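Long-range contacts in aryl acylamidase (bacterium CSBL00001, PDB 4YJ6), which probably hydrolyses the amide bond of N-acylated aromatic amines, releasing the free arylamine and a carboxylic acid: residues A[90-100]-A[127-136]; A[78-86]-A[175-183]. All blocks are in the same frame, centred on the assembly; numbering follows the deposited sequence.

Contact 1 of 2, residues A[90-100]-A[127-136]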
loop_
_atom_site.group_PDB
_atom_site.type_symbol
_atom_site.label_atom_id
_atom_site.label_comp_id
_atom_site.label_asym_id
_atom_site.label_seq_id
_atom_site.Cartn_x
_atom_site.Cartn_y
_atom_site.Cartn_z
ATOM N N LYS A 90 -4.823 17.424 0.107
ATOM C CA LYS A 90 -4.213 18.141 1.226
ATOM C C LYS A 90 -4.203 19.599 0.795
ATOM O O LYS A 90 -3.682 19.931 -0.264
ATOM C CB LYS A 90 -2.794 17.655 1.527
ATOM C CG LYS A 90 -2.210 18.430 2.730
ATOM C CD LYS A 90 -0.934 17.860 3.218
ATOM C CE LYS A 90 -0.579 18.404 4.633
ATOM N NZ LYS A 90 -0.522 19.894 4.785
ATOM N N PRO A 91 -4.807 20.468 1.596
ATOM C CA PRO A 91 -5.016 21.832 1.079
ATOM C C PRO A 91 -3.734 22.501 0.565
ATOM O O PRO A 91 -2.699 22.482 1.246
ATOM C CB PRO A 91 -5.617 22.552 2.279
ATOM C CG PRO A 91 -6.434 21.468 2.959
ATOM C CD PRO A 91 -5.529 20.226 2.855
ATOM N N GLY A 92 -3.794 23.038 -0.658
ATOM C CA GLY A 92 -2.639 23.682 -1.262
ATOM C C GLY A 92 -1.639 22.769 -1.954
ATOM O O GLY A 92 -0.707 23.255 -2.592
ATOM N N TRP A 93 -1.829 21.448 -1.866
ATOM C CA TRP A 93 -0.888 20.516 -2.469
ATOM C C TRP A 93 -1.414 20.022 -3.819
ATOM O O TRP A 93 -2.615 20.072 -4.086
ATOM C CB TRP A 93 -0.688 19.301 -1.557
ATOM C CG TRP A 93 0.168 19.571 -0.340
ATOM C CD1 TRP A 93 0.283 20.751 0.370
ATOM C CD2 TRP A 93 1.035 18.638 0.286
ATOM N NE1 TRP A 93 1.184 20.584 1.419
ATOM C CE2 TRP A 93 1.658 19.295 1.382
ATOM C CE3 TRP A 93 1.346 17.296 0.033
ATOM C CZ2 TRP A 93 2.567 18.649 2.222
ATOM C CZ3 TRP A 93 2.268 16.650 0.865
ATOM C CH2 TRP A 93 2.854 17.326 1.961
ATOM N N PRO A 94 -0.510 19.558 -4.675
ATOM C CA PRO A 94 -0.987 19.081 -5.981
ATOM C C PRO A 94 -1.700 17.754 -5.845
ATOM O O PRO A 94 -1.678 17.120 -4.787
ATOM C CB PRO A 94 0.296 18.938 -6.816
ATOM C CG PRO A 94 1.411 18.908 -5.851
ATOM C CD PRO A 94 0.963 19.551 -4.567
ATOM N N SER A 95 -2.365 17.354 -6.913
ATOM C CA SER A 95 -2.937 16.013 -6.993
ATOM C C SER A 95 -3.037 15.652 -8.465
ATOM O O SER A 95 -3.879 16.192 -9.163
ATOM C CB SER A 95 -4.328 16.004 -6.347
ATOM O OG SER A 95 -4.906 14.685 -6.475
ATOM N N THR A 96 -2.184 14.747 -8.938
ATOM C CA THR A 96 -2.161 14.441 -10.366
ATOM C C THR A 96 -2.766 13.085 -10.697
ATOM O O THR A 96 -2.716 12.670 -11.852
ATOM C CB THR A 96 -0.726 14.500 -10.939
ATOM O OG1 THR A 96 0.059 13.390 -10.489
ATOM C CG2 THR A 96 -0.031 15.806 -10.530
ATOM N N LEU A 97 -3.335 12.407 -9.695
ATOM C CA LEU A 97 -3.924 11.065 -9.883
ATOM C C LEU A 97 -2.918 10.137 -10.546
ATOM O O LEU A 97 -3.248 9.395 -11.485
ATOM C CB LEU A 97 -5.209 11.147 -10.721
ATOM C CG LEU A 97 -6.225 12.186 -10.204
ATOM C CD1 LEU A 97 -7.547 12.146 -11.024
ATOM C CD2 LEU A 97 -6.502 11.954 -8.724
ATOM N N GLY A 98 -1.687 10.141 -10.038
ATOM C CA GLY A 98 -0.687 9.213 -10.541
ATOM C C GLY A 98 -0.058 9.631 -11.864
ATOM O O GLY A 98 0.154 8.811 -12.766
ATOM N N GLY A 99 0.236 10.919 -12.010
ATOM C CA GLY A 99 1.060 11.337 -13.129
ATOM C C GLY A 99 0.278 11.699 -14.375
ATOM O O GLY A 99 0.745 11.482 -15.494
ATOM N N ILE A 100 -0.906 12.264 -14.204
ATOM C CA ILE A 100 -1.640 12.806 -15.347
ATOM C C ILE A 100 -1.165 14.231 -15.587
ATOM O O ILE A 100 -1.438 15.115 -14.778
ATOM C CB ILE A 100 -3.139 12.793 -15.103
ATOM C CG1 ILE A 100 -3.622 11.341 -14.906
ATOM C CG2 ILE A 100 -3.894 13.486 -16.269
ATOM C CD1 ILE A 100 -5.123 11.248 -14.670
ATOM N N LEU A 127 5.019 15.928 7.308
ATOM C CA LEU A 127 4.820 15.543 5.911
ATOM C C LEU A 127 5.788 16.279 5.003
ATOM O O LEU A 127 5.770 17.523 4.921
ATOM C CB LEU A 127 3.398 15.862 5.457
ATOM C CG LEU A 127 2.275 15.220 6.254
ATOM C CD1 LEU A 127 0.902 15.794 5.797
ATOM C CD2 LEU A 127 2.357 13.760 6.041
ATOM N N LEU A 128 6.607 15.528 4.291
ATOM C CA LEU A 128 7.664 16.124 3.466
ATOM C C LEU A 128 7.276 16.259 1.993
ATOM O O LEU A 128 7.999 16.896 1.229
ATOM C CB LEU A 128 8.990 15.324 3.576
ATOM C CG LEU A 128 9.886 16.036 4.619
ATOM C CD1 LEU A 128 9.397 15.693 6.015
ATOM C CD2 LEU A 128 11.335 15.698 4.465
ATOM N N GLY A 129 6.157 15.664 1.581
ATOM C CA GLY A 129 5.785 15.666 0.165
ATOM C C GLY A 129 4.931 14.474 -0.241
ATOM O O GLY A 129 4.293 13.866 0.619
ATOM N N GLN A 130 4.924 14.157 -1.541
ATOM C CA GLN A 130 4.087 13.071 -2.091
ATOM C C GLN A 130 4.922 12.102 -2.892
ATOM O O GLN A 130 5.946 12.488 -3.468
ATOM C CB GLN A 130 3.036 13.630 -3.041
ATOM C CG GLN A 130 2.099 14.650 -2.396
ATOM C CD GLN A 130 1.145 15.246 -3.410
ATOM O OE1 GLN A 130 1.517 15.433 -4.576
ATOM N NE2 GLN A 130 -0.068 15.587 -2.977
ATOM N N THR A 131 4.445 10.859 -2.975
ATOM C CA THR A 131 5.121 9.797 -3.688
ATOM C C THR A 131 4.386 9.367 -4.959
ATOM O O THR A 131 3.171 9.525 -5.081
ATOM C CB THR A 131 5.278 8.550 -2.768
ATOM O OG1 THR A 131 3.990 8.204 -2.245
ATOM C CG2 THR A 131 6.218 8.871 -1.596
ATOM N N ASN A 132 5.141 8.779 -5.896
ATOM C CA ASN A 132 4.643 8.446 -7.238
ATOM C C ASN A 132 3.659 7.263 -7.245
ATOM O O ASN A 132 3.817 6.324 -6.454
ATOM C CB ASN A 132 5.849 8.052 -8.101
ATOM C CG ASN A 132 5.590 8.193 -9.597
ATOM O OD1 ASN A 132 4.697 8.887 -10.024
ATOM N ND2 ASN A 132 6.407 7.506 -10.399
ATOM N N SER A 133 2.692 7.330 -8.164
ATOM C CA SER A 133 1.710 6.266 -8.421
ATOM C C SER A 133 1.534 6.200 -9.944
ATOM O O SER A 133 1.735 7.208 -10.626
ATOM C CB SER A 133 0.354 6.636 -7.737
ATOM O OG SER A 133 -0.753 5.815 -8.184
ATOM N N PRO A 134 1.147 5.026 -10.479
ATOM C CA PRO A 134 0.678 4.931 -11.861
ATOM C C PRO A 134 -0.657 5.651 -12.026
ATOM O O PRO A 134 -1.385 5.915 -11.047
ATOM C CB PRO A 134 0.455 3.422 -12.051
ATOM C CG PRO A 134 0.011 2.966 -10.672
ATOM C CD PRO A 134 0.954 3.757 -9.745
ATOM N N VAL A 135 -0.985 5.977 -13.265
ATOM C CA VAL A 135 -2.175 6.761 -13.563
ATOM C C VAL A 135 -3.419 6.074 -13.016
ATOM O O VAL A 135 -3.653 4.907 -13.276
ATOM C CB VAL A 135 -2.329 6.996 -15.095
ATOM C CG1 VAL A 135 -3.716 7.554 -15.425
ATOM C CG2 VAL A 135 -1.179 7.909 -15.621
ATOM N N TYR A 136 -4.194 6.819 -12.231
ATOM C CA TYR A 136 -5.445 6.327 -11.637
ATOM C C TYR A 136 -5.239 5.048 -10.811
ATOM O O TYR A 136 -6.205 4.326 -10.522
ATOM C CB TYR A 136 -6.526 6.104 -12.721
ATOM C CG TYR A 136 -7.354 7.341 -13.041
ATOM C CD1 TYR A 136 -8.142 7.917 -12.066
ATOM C CD2 TYR A 136 -7.356 7.925 -14.325
ATOM C CE1 TYR A 136 -8.920 9.045 -12.336
ATOM C CE2 TYR A 136 -8.127 9.045 -14.606
ATOM C CZ TYR A 136 -8.899 9.602 -13.608
ATOM O OH TYR A 136 -9.677 10.715 -13.841
#

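Contact 2 of 2, residues A[78-86]-A[175-183]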
loop_
_atom_site.group_PDB
_atom_site.type_symbol
_atom_site.label_atom_id
_atom_site.label_comp_id
_atom_site.label_asym_id
_atom_site.label_seq_id
_atom_site.Cartn_x
_atom_site.Cartn_y
_atom_site.Cartn_z
ATOM N N GLY A 78 7.562 14.351 15.250
ATOM C CA GLY A 78 8.845 14.437 14.579
ATOM C C GLY A 78 9.109 13.342 13.549
ATOM O O GLY A 78 10.110 13.382 12.867
ATOM N N VAL A 79 8.220 12.363 13.429
ATOM C CA VAL A 79 8.466 11.281 12.472
ATOM C C VAL A 79 8.234 11.818 11.070
ATOM O O VAL A 79 7.141 12.286 10.775
ATOM C CB VAL A 79 7.491 10.124 12.730
ATOM C CG1 VAL A 79 7.606 9.046 11.604
ATOM C CG2 VAL A 79 7.768 9.519 14.084
ATOM N N PRO A 80 9.233 11.727 10.172
ATOM C CA PRO A 80 9.044 12.247 8.815
ATOM C C PRO A 80 8.335 11.244 7.925
ATOM O O PRO A 80 8.605 10.056 8.034
ATOM C CB PRO A 80 10.473 12.459 8.322
ATOM C CG PRO A 80 11.276 11.377 9.025
ATOM C CD PRO A 80 10.601 11.208 10.395
ATOM N N THR A 81 7.467 11.711 7.038
ATOM C CA THR A 81 6.778 10.769 6.168
ATOM C C THR A 81 6.343 11.499 4.900
ATOM O O THR A 81 6.500 12.728 4.796
ATOM C CB THR A 81 5.555 10.120 6.900
ATOM O OG1 THR A 81 5.058 9.031 6.098
ATOM C CG2 THR A 81 4.414 11.138 7.103
ATOM N N LEU A 82 5.844 10.754 3.918
ATOM C CA LEU A 82 5.266 11.358 2.712
ATOM C C LEU A 82 3.943 10.659 2.385
ATOM O O LEU A 82 3.776 9.467 2.740
ATOM C CB LEU A 82 6.216 11.220 1.511
ATOM C CG LEU A 82 7.470 12.095 1.502
ATOM C CD1 LEU A 82 8.587 11.487 2.350
ATOM C CD2 LEU A 82 7.946 12.254 0.063
HETATM N N MSE A 83 3.024 11.386 1.745
HETATM C CA MSE A 83 1.711 10.794 1.388
HETATM C C MSE A 83 1.830 10.392 -0.082
HETATM O O MSE A 83 2.832 10.723 -0.775
HETATM C CB MSE A 83 0.581 11.809 1.576
HETATM C CG MSE A 83 0.732 12.915 0.551
HETATM SE SE MSE A 83 -0.760 14.096 0.626
HETATM C CE MSE A 83 -2.226 12.897 0.163
ATOM N N LYS A 84 0.809 9.692 -0.561
ATOM C CA LYS A 84 0.797 9.187 -1.946
ATOM C C LYS A 84 0.006 10.101 -2.885
ATOM O O LYS A 84 -1.117 10.530 -2.561
ATOM C CB LYS A 84 0.153 7.804 -1.923
ATOM C CG LYS A 84 -0.027 7.154 -3.319
ATOM C CD LYS A 84 -0.564 5.736 -3.089
ATOM C CE LYS A 84 -0.974 5.116 -4.414
ATOM N NZ LYS A 84 -1.490 3.747 -4.202
ATOM N N ASP A 85 0.551 10.344 -4.076
ATOM C CA ASP A 85 -0.129 11.153 -5.081
ATOM C C ASP A 85 -1.156 10.327 -5.901
ATOM O O ASP A 85 -0.993 10.132 -7.111
ATOM C CB ASP A 85 0.947 11.767 -6.015
ATOM C CG ASP A 85 0.347 12.657 -7.095
ATOM O OD1 ASP A 85 -0.812 13.105 -6.922
ATOM O OD2 ASP A 85 1.080 12.932 -8.094
ATOM N N LEU A 86 -2.225 9.865 -5.252
ATOM C CA LEU A 86 -3.305 9.177 -5.949
ATOM C C LEU A 86 -4.586 9.551 -5.205
ATOM O O LEU A 86 -4.785 9.121 -4.067
ATOM C CB LEU A 86 -3.091 7.644 -5.956
ATOM C CG LEU A 86 -4.263 6.885 -6.592
ATOM C CD1 LEU A 86 -4.468 7.319 -8.075
ATOM C CD2 LEU A 86 -4.007 5.370 -6.512
ATOM N N ILE A 175 14.790 5.921 3.765
ATOM C CA ILE A 175 14.724 7.385 3.693
ATOM C C ILE A 175 13.705 7.951 4.676
ATOM O O ILE A 175 13.951 8.987 5.273
ATOM C CB ILE A 175 14.434 7.840 2.269
ATOM C CG1 ILE A 175 15.641 7.495 1.376
ATOM C CG2 ILE A 175 14.193 9.397 2.181
ATOM C CD1 ILE A 175 15.365 7.585 -0.098
ATOM N N VAL A 176 12.559 7.288 4.825
ATOM C CA VAL A 176 11.640 7.573 5.911
ATOM C C VAL A 176 11.200 6.222 6.498
ATOM O O VAL A 176 11.257 5.207 5.789
ATOM C CB VAL A 176 10.376 8.336 5.464
ATOM C CG1 VAL A 176 10.705 9.848 5.145
ATOM C CG2 VAL A 176 9.709 7.628 4.275
ATOM N N PRO A 177 10.779 6.208 7.775
ATOM C CA PRO A 177 10.447 4.907 8.396
ATOM C C PRO A 177 9.036 4.425 8.077
ATOM O O PRO A 177 8.758 3.244 8.224
ATOM C CB PRO A 177 10.582 5.180 9.903
ATOM C CG PRO A 177 10.288 6.693 10.015
ATOM C CD PRO A 177 10.854 7.298 8.768
ATOM N N VAL A 178 8.171 5.313 7.616
ATOM C CA VAL A 178 6.779 4.935 7.303
ATOM C C VAL A 178 6.347 5.829 6.150
ATOM O O VAL A 178 6.788 6.989 6.042
ATOM C CB VAL A 178 5.831 5.107 8.530
ATOM C CG1 VAL A 178 5.913 6.542 9.091
ATOM C CG2 VAL A 178 4.359 4.753 8.139
ATOM N N ALA A 179 5.533 5.301 5.238
ATOM C CA ALA A 179 4.970 6.119 4.159
ATOM C C ALA A 179 3.524 5.670 3.926
ATOM O O ALA A 179 3.193 4.508 4.167
ATOM C CB ALA A 179 5.804 5.984 2.865
ATOM N N GLY A 180 2.679 6.569 3.451
ATOM C CA GLY A 180 1.285 6.224 3.234
ATOM C C GLY A 180 1.031 5.543 1.893
ATOM O O GLY A 180 1.505 5.979 0.842
ATOM N N GLY A 181 0.273 4.463 1.942
ATOM C CA GLY A 181 -0.145 3.783 0.737
ATOM C C GLY A 181 -1.659 3.778 0.647
ATOM O O GLY A 181 -2.376 4.091 1.611
ATOM N N THR A 182 -2.156 3.480 -0.546
ATOM C CA THR A 182 -3.592 3.262 -0.704
ATOM C C THR A 182 -3.760 1.961 -1.449
ATOM O O THR A 182 -2.818 1.489 -2.109
ATOM C CB THR A 182 -4.302 4.411 -1.453
ATOM O OG1 THR A 182 -3.916 4.458 -2.837
ATOM C CG2 THR A 182 -3.962 5.767 -0.772
ATOM N N ASP A 183 -4.950 1.370 -1.352
ATOM C CA ASP A 183 -5.070 -0.047 -1.771
ATOM C C ASP A 183 -6.518 -0.323 -2.227
ATOM O O ASP A 183 -7.444 -0.270 -1.405
ATOM C CB ASP A 183 -4.682 -0.876 -0.515
ATOM C CG ASP A 183 -4.562 -2.387 -0.756
ATOM O OD1 ASP A 183 -5.447 -3.022 -1.363
ATOM O OD2 ASP A 183 -3.546 -2.941 -0.276
HETATM O O HOH W 1 3.574 7.779 0.414
#

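Contact 1 of 2, residues A[90-100]-A[127-136]
The loop after strand 80-84 runs alongside strand 126-131 and its continuation, with K90, W93 and P94 meeting L127, G129 and Q130 at one end. K90 and L127 reach tip to tip. Their CE and CD1 atoms are 3.2 Å apart, tighter than usual for carbons. On the way K90 passes over one face of the W93 indole, with CD 3.4 Å above the ring centre. K90 NZ then forms a salt bridge with E55, which also takes the hydrogen bond from W93 NE1. This helps to hold the indole, whose far edge faces the strand. CZ3 of W93 lies 3.5 Å from G129 O, near the ring plane.

Q130 slides past the same edge in the opposite direction. Its CG is anti to the carbonyl carbon (chi1 -59°), and the chain is extended beyond it. CG therefore touches W93 CE3 at 3.7 Å, and the amide arrives at P94. NE2 donates to P94 O (2.9 Å, 167° at the hydrogen), with the acceptor near the amide plane. Ring and amide are turned 68° apart. Strand 126-131 lies between 48-51 and 80-84 in the mixed sheet, and W93 and Q130 join the loop to one face of it. Y50 of strand 48-51 meets W93 edge-to-face.

Past the strand the two segments close up. Y136 N donates an almost straight bond to L97 O at 2.8 Å. G98 has no side chain, and its CA approaches P134 O at 3.4 Å in a CA-H...O contact. L97 CD1 meets Y136 CE1 at 3.6 Å. I100 CD1 touches CE2 of the same ring, and I100 crosses V135 at about a right angle, CG1 against CG1. Y136 OH is hydrogen-bonded to S333 OG on helix 315-339.

Contact 2 of 2, residues A[78-86]-A[175-183]
T81 and V178 begin the polar pairing between strands 80-84 and 178-183, which run nearly parallel, with axes 14° apart and 5.1 Å at closest approach. T81 OG1 donates to V178 O at 2.7 Å. The donor stands above the carbonyl plane, 50° out of it, so it does not sit on a lone pair. The same hydroxyl is also hydrogen-bonded to Y116 OH.

One main-chain bond joins the strands. G180 N donates to L82 O at 3.2 Å, essentially straight and nearly along the C=O axis. L82 O has a second donor, water 1, at 2.9 Å. That water also donates to G180 O at 2.8 Å, so it bridges the two carbonyls. The pairing is not complete. P80 O and L82 N are buried here without a polar partner; P80 O faces V176 CB and P177 CD instead.

K84 has CG anti to its backbone N (chi1 176°) and a fully extended chain. Its side chain crosses that of T182 obliquely and brings NZ to T182 OG1 at 2.9 Å. A weak bond to T182 O, 3.4 Å from NZ, is added. S163 OG and S164 OG are also hydrogen-bonded to NZ, and S164 OG to T182 N. This is consistent with K84 and S163 being the lysine and cis-serine of the Ser-cisSer-Lys triad of amidase signature enzymes.

The other end is apolar: V79 CG1 touches P177 CG and V178 CG1, and L82 crosses V176 at about a right angle, CD1 against CG1. Helices 13-21 and 27-45 pack on this end, through V79, P80, I175 and P177. Strand 80-84 is flanked by 126-131, and 178-183 by 223-228, so this pairing joins two parts of the roughly eleven-stranded mixed sheet of the amidase signature fold.

The centres of contact 1 and contact 2 are about 12 Å apart. Strands 126-131 and 80-84 are neighbours in one sheet and join them: T131 N probably donates to M83 O at 2.7 Å. The loop 90-100 is tied back to the end of 78-86 by T96 OG1 and D85 OD2, 2.6 Å apart. Both contacts border the same probable catalytic region. S133 packs on K84 and L86, and P134 touches S163, the probable cis-serine, so contact 1 adjoins residues that contact 2 brings together. A phosphate ion, probably from the crystallisation liquor, lies about 4 Å from the L86 side chain and about 6 Å from that of S133. It may mark a pocket there.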